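Local atomic coordinates of putative branched-chain amino acid ABC transporter (Rhodospirillum rubrum ATCC 11170, PDB entry 3HUT), a protein that probably binds branched-chain or related amino acids outside the cytoplasm and passes them to an ABC transporter for uptake. Residues V142-S154 with V170-R182. Residues are numbered along the deposited sequence; the frame is centred on the assembly and turned at random.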
loop_
_atom_site.group_PDB
_atom_site.type_symbol
_atom_site.label_atom_id
_atom_site.label_comp_id
_atom_site.label_asym_id
_atom_site.label_seq_id
_atom_site.Cartn_x
_atom_site.Cartn_y
_atom_site.Cartn_z
ATOM N N VAL A 142 -22.733 9.985 -9.027
ATOM C CA VAL A 142 -22.252 9.830 -7.665
ATOM C C VAL A 142 -21.864 11.156 -7.023
ATOM O O VAL A 142 -21.676 12.172 -7.699
ATOM C CB VAL A 142 -21.018 8.891 -7.643
ATOM C CG1 VAL A 142 -19.855 9.561 -8.367
ATOM C CG2 VAL A 142 -20.637 8.530 -6.208
ATOM N N ALA A 143 -21.758 11.129 -5.702
ATOM C CA ALA A 143 -21.348 12.290 -4.937
ATOM C C ALA A 143 -19.955 11.926 -4.443
ATOM O O ALA A 143 -19.738 10.813 -3.957
ATOM C CB ALA A 143 -22.289 12.508 -3.751
ATOM N N VAL A 144 -19.003 12.838 -4.592
ATOM C CA VAL A 144 -17.653 12.566 -4.128
ATOM C C VAL A 144 -17.321 13.507 -2.981
ATOM O O VAL A 144 -17.431 14.725 -3.113
ATOM C CB VAL A 144 -16.607 12.773 -5.235
ATOM C CG1 VAL A 144 -15.207 12.535 -4.665
ATOM C CG2 VAL A 144 -16.881 11.829 -6.408
ATOM N N ILE A 145 -16.938 12.933 -1.849
ATOM C CA ILE A 145 -16.563 13.720 -0.686
ATOM C C ILE A 145 -15.133 13.317 -0.369
ATOM O O ILE A 145 -14.860 12.143 -0.120
ATOM C CB ILE A 145 -17.455 13.403 0.527
ATOM C CG1 ILE A 145 -18.925 13.567 0.151
ATOM C CG2 ILE A 145 -17.106 14.335 1.682
ATOM C CD1 ILE A 145 -19.870 13.278 1.292
ATOM N N GLY A 146 -14.219 14.280 -0.391
ATOM C CA GLY A 146 -12.831 13.960 -0.122
ATOM C C GLY A 146 -12.080 14.952 0.747
ATOM O O GLY A 146 -12.324 16.159 0.698
ATOM N N VAL A 147 -11.152 14.428 1.544
ATOM C CA VAL A 147 -10.338 15.245 2.432
ATOM C C VAL A 147 -9.256 15.942 1.603
ATOM O O VAL A 147 -8.826 15.430 0.565
ATOM C CB VAL A 147 -9.689 14.373 3.544
ATOM C CG1 VAL A 147 -8.726 13.368 2.931
ATOM C CG2 VAL A 147 -8.973 15.253 4.556
ATOM N N THR A 148 -8.822 17.111 2.059
ATOM C CA THR A 148 -7.818 17.885 1.339
ATOM C C THR A 148 -6.361 17.497 1.568
ATOM O O THR A 148 -5.466 18.325 1.412
ATOM C CB THR A 148 -7.980 19.390 1.633
ATOM O OG1 THR A 148 -8.065 19.595 3.047
ATOM C CG2 THR A 148 -9.241 19.926 0.973
ATOM N N THR A 149 -6.115 16.243 1.934
ATOM C CA THR A 149 -4.745 15.781 2.130
ATOM C C THR A 149 -4.228 15.456 0.732
ATOM O O THR A 149 -5.014 15.404 -0.210
ATOM C CB THR A 149 -4.699 14.512 2.990
ATOM O OG1 THR A 149 -5.472 13.483 2.360
ATOM C CG2 THR A 149 -5.273 14.786 4.369
ATOM N N ASP A 150 -2.923 15.235 0.586
ATOM C CA ASP A 150 -2.382 14.932 -0.733
ATOM C C ASP A 150 -2.977 13.654 -1.321
ATOM O O ASP A 150 -3.357 13.625 -2.493
ATOM C CB ASP A 150 -0.847 14.851 -0.695
ATOM C CG ASP A 150 -0.323 13.865 0.340
ATOM O OD1 ASP A 150 -1.134 13.236 1.056
ATOM O OD2 ASP A 150 0.919 13.721 0.435
ATOM N N TRP A 151 -3.082 12.606 -0.510
ATOM C CA TRP A 151 -3.645 11.351 -0.994
ATOM C C TRP A 151 -5.144 11.488 -1.262
ATOM O O TRP A 151 -5.681 10.850 -2.168
ATOM C CB TRP A 151 -3.394 10.209 0.006
ATOM C CG TRP A 151 -4.021 10.406 1.358
ATOM C CD1 TRP A 151 -3.473 11.046 2.437
ATOM C CD2 TRP A 151 -5.328 9.980 1.766
ATOM N NE1 TRP A 151 -4.358 11.045 3.489
ATOM C CE2 TRP A 151 -5.505 10.398 3.105
ATOM C CE3 TRP A 151 -6.369 9.288 1.129
ATOM C CZ2 TRP A 151 -6.681 10.145 3.822
ATOM C CZ3 TRP A 151 -7.543 9.037 1.844
ATOM C CH2 TRP A 151 -7.685 9.467 3.178
ATOM N N GLY A 152 -5.813 12.323 -0.475
ATOM C CA GLY A 152 -7.238 12.526 -0.664
ATOM C C GLY A 152 -7.536 13.211 -1.987
ATOM O O GLY A 152 -8.421 12.789 -2.730
ATOM N N LEU A 153 -6.789 14.266 -2.292
ATOM C CA LEU A 153 -6.996 15.002 -3.535
ATOM C C LEU A 153 -6.588 14.205 -4.770
ATOM O O LEU A 153 -7.302 14.197 -5.770
ATOM C CB LEU A 153 -6.228 16.327 -3.500
ATOM C CG LEU A 153 -6.724 17.371 -2.494
ATOM C CD1 LEU A 153 -5.775 18.569 -2.479
ATOM C CD2 LEU A 153 -8.131 17.814 -2.862
ATOM N N SER A 154 -5.444 13.530 -4.701
ATOM C CA SER A 154 -4.965 12.751 -5.835
ATOM C C SER A 154 -5.896 11.580 -6.147
ATOM O O SER A 154 -6.188 11.311 -7.310
ATOM C CB SER A 154 -3.553 12.226 -5.563
ATOM O OG SER A 154 -3.558 11.303 -4.490
ATOM N N VAL A 170 -20.408 13.206 -11.868
ATOM C CA VAL A 170 -20.151 13.560 -10.479
ATOM C C VAL A 170 -21.024 14.784 -10.222
ATOM O O VAL A 170 -20.615 15.913 -10.487
ATOM C CB VAL A 170 -18.671 13.933 -10.258
ATOM C CG1 VAL A 170 -18.437 14.261 -8.790
ATOM C CG2 VAL A 170 -17.774 12.786 -10.701
ATOM N N VAL A 171 -22.229 14.549 -9.715
ATOM C CA VAL A 171 -23.182 15.624 -9.462
ATOM C C VAL A 171 -22.932 16.425 -8.184
ATOM O O VAL A 171 -23.500 17.501 -7.996
ATOM C CB VAL A 171 -24.617 15.069 -9.450
ATOM C CG1 VAL A 171 -24.929 14.452 -10.800
ATOM C CG2 VAL A 171 -24.770 14.032 -8.346
ATOM N N VAL A 172 -22.088 15.888 -7.310
ATOM C CA VAL A 172 -21.721 16.554 -6.065
ATOM C C VAL A 172 -20.246 16.271 -5.827
ATOM O O VAL A 172 -19.809 15.122 -5.895
ATOM C CB VAL A 172 -22.540 16.035 -4.854
ATOM C CG1 VAL A 172 -21.823 16.364 -3.550
ATOM C CG2 VAL A 172 -23.913 16.681 -4.844
ATOM N N ASN A 173 -19.480 17.327 -5.573
ATOM C CA ASN A 173 -18.055 17.193 -5.316
ATOM C C ASN A 173 -17.676 18.146 -4.191
ATOM O O ASN A 173 -17.615 19.362 -4.383
ATOM C CB ASN A 173 -17.247 17.520 -6.575
ATOM C CG ASN A 173 -15.772 17.210 -6.412
ATOM O OD1 ASN A 173 -15.397 16.080 -6.093
ATOM N ND2 ASN A 173 -14.928 18.211 -6.628
ATOM N N GLU A 174 -17.423 17.591 -3.012
ATOM C CA GLU A 174 -17.078 18.405 -1.857
ATOM C C GLU A 174 -15.703 18.077 -1.280
ATOM O O GLU A 174 -15.385 16.912 -1.045
ATOM C CB GLU A 174 -18.143 18.221 -0.769
ATOM C CG GLU A 174 -17.965 19.127 0.440
ATOM C CD GLU A 174 -18.256 20.581 0.127
ATOM O OE1 GLU A 174 -17.653 21.124 -0.825
ATOM O OE2 GLU A 174 -19.087 21.184 0.836
ATOM N N GLU A 175 -14.890 19.110 -1.066
ATOM C CA GLU A 175 -13.566 18.934 -0.483
ATOM C C GLU A 175 -13.644 19.455 0.950
ATOM O O GLU A 175 -14.082 20.581 1.181
ATOM C CB GLU A 175 -12.508 19.726 -1.262
ATOM C CG GLU A 175 -12.455 19.429 -2.753
ATOM C CD GLU A 175 -11.209 19.992 -3.426
ATOM O OE1 GLU A 175 -10.799 21.123 -3.088
ATOM O OE2 GLU A 175 -10.645 19.306 -4.305
ATOM N N VAL A 176 -13.238 18.631 1.912
ATOM C CA VAL A 176 -13.272 19.024 3.316
ATOM C C VAL A 176 -11.916 18.813 3.977
ATOM O O VAL A 176 -11.141 17.952 3.567
ATOM C CB VAL A 176 -14.329 18.214 4.108
ATOM C CG1 VAL A 176 -15.716 18.488 3.555
ATOM C CG2 VAL A 176 -14.015 16.725 4.033
ATOM N N PRO A 177 -11.610 19.604 5.013
ATOM C CA PRO A 177 -10.329 19.461 5.705
ATOM C C PRO A 177 -10.321 18.285 6.677
ATOM O O PRO A 177 -11.370 17.841 7.149
ATOM C CB PRO A 177 -10.179 20.799 6.424
ATOM C CG PRO A 177 -11.592 21.132 6.776
ATOM C CD PRO A 177 -12.347 20.782 5.503
ATOM N N PRO A 178 -9.128 17.756 6.982
ATOM C CA PRO A 178 -9.023 16.633 7.913
ATOM C C PRO A 178 -9.612 17.102 9.237
ATOM O O PRO A 178 -9.380 18.239 9.641
ATOM C CB PRO A 178 -7.518 16.407 8.012
ATOM C CG PRO A 178 -7.006 16.892 6.690
ATOM C CD PRO A 178 -7.802 18.146 6.473
ATOM N N GLY A 179 -10.388 16.246 9.894
ATOM C CA GLY A 179 -10.982 16.624 11.167
ATOM C C GLY A 179 -12.312 17.347 11.057
ATOM O O GLY A 179 -12.947 17.655 12.072
ATOM N N ASN A 180 -12.750 17.621 9.831
ATOM C CA ASN A 180 -14.013 18.315 9.627
ATOM C C ASN A 180 -15.166 17.639 10.356
ATOM O O ASN A 180 -15.283 16.412 10.353
ATOM C CB ASN A 180 -14.354 18.394 8.142
ATOM C CG ASN A 180 -15.750 18.931 7.904
ATOM O OD1 ASN A 180 -16.092 20.011 8.370
ATOM N ND2 ASN A 180 -16.568 18.172 7.185
ATOM N N ARG A 181 -16.022 18.441 10.976
ATOM C CA ARG A 181 -17.160 17.887 11.693
ATOM C C ARG A 181 -18.520 18.444 11.282
ATOM O O ARG A 181 -19.523 18.111 11.893
ATOM C CB ARG A 181 -16.955 18.032 13.208
ATOM C CG ARG A 181 -15.917 17.062 13.776
ATOM C CD ARG A 181 -16.389 15.615 13.629
ATOM N NE ARG A 181 -15.425 14.634 14.128
ATOM C CZ ARG A 181 -14.390 14.164 13.433
ATOM N NH1 ARG A 181 -14.165 14.581 12.191
ATOM N NH2 ARG A 181 -13.578 13.269 13.982
ATOM N N ARG A 182 -18.577 19.291 10.259
ATOM C CA ARG A 182 -19.883 19.781 9.826
ATOM C C ARG A 182 -20.257 19.050 8.544
ATOM O O ARG A 182 -19.536 19.099 7.542
ATOM C CB ARG A 182 -19.886 21.287 9.589
ATOM C CG ARG A 182 -19.008 21.736 8.480
ATOM C CD ARG A 182 -17.704 22.225 9.026
ATOM N NE ARG A 182 -17.433 23.564 8.531
ATOM C CZ ARG A 182 -16.276 24.190 8.680
ATOM N NH1 ARG A 182 -15.272 23.603 9.315
ATOM N NH2 ARG A 182 -16.121 25.404 8.183
#
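V147 CG2 lies against the pyrrolidine ring of P178, nearest CG at 3.3 Å, tighter than usual for two carbons. T149 CG2 comes up beside that methyl and meets the same CG at 3.6 Å, so that P178 CG sits in the notch between the two methyls. In T148, OG1 stands between the backbone N and the carbonyl carbon (chi1 50°), which places it against P177 CA and leaves CG2 to reach E175 CB (4.0 Å), while its backbone N donates to V176 O. Without OG1 and CG2, as with an alanine at T148, the contacts to P177 and E175 would probably be lost and a gap opened beside them. Farther back, strands 142-147 and 170-176 run parallel, 8° apart, joined by four nearly straight backbone bonds, such as E174 N to V144 O (2.9 Å). On one face V144 CG2 fits against V170 CG1 (3.7 Å); V144 packs on F159 and R160 of helix 150-165, and N173 OD1, beside V144 CB, takes a weak hydrogen bond from R160. On the other, A143 CB meets V172 CB at 3.7 Å. A beta bulge between V142 and A143 shifts the register by one, where V171 N bonds only weakly to V142 O. The side chains of L153 and E175 cross at about a right angle, with L153 CD2 against E175 OE2. Strand, helix 150-165 and strand form a beta-alpha-beta crossover in one lobe of the periplasmic binding protein fold.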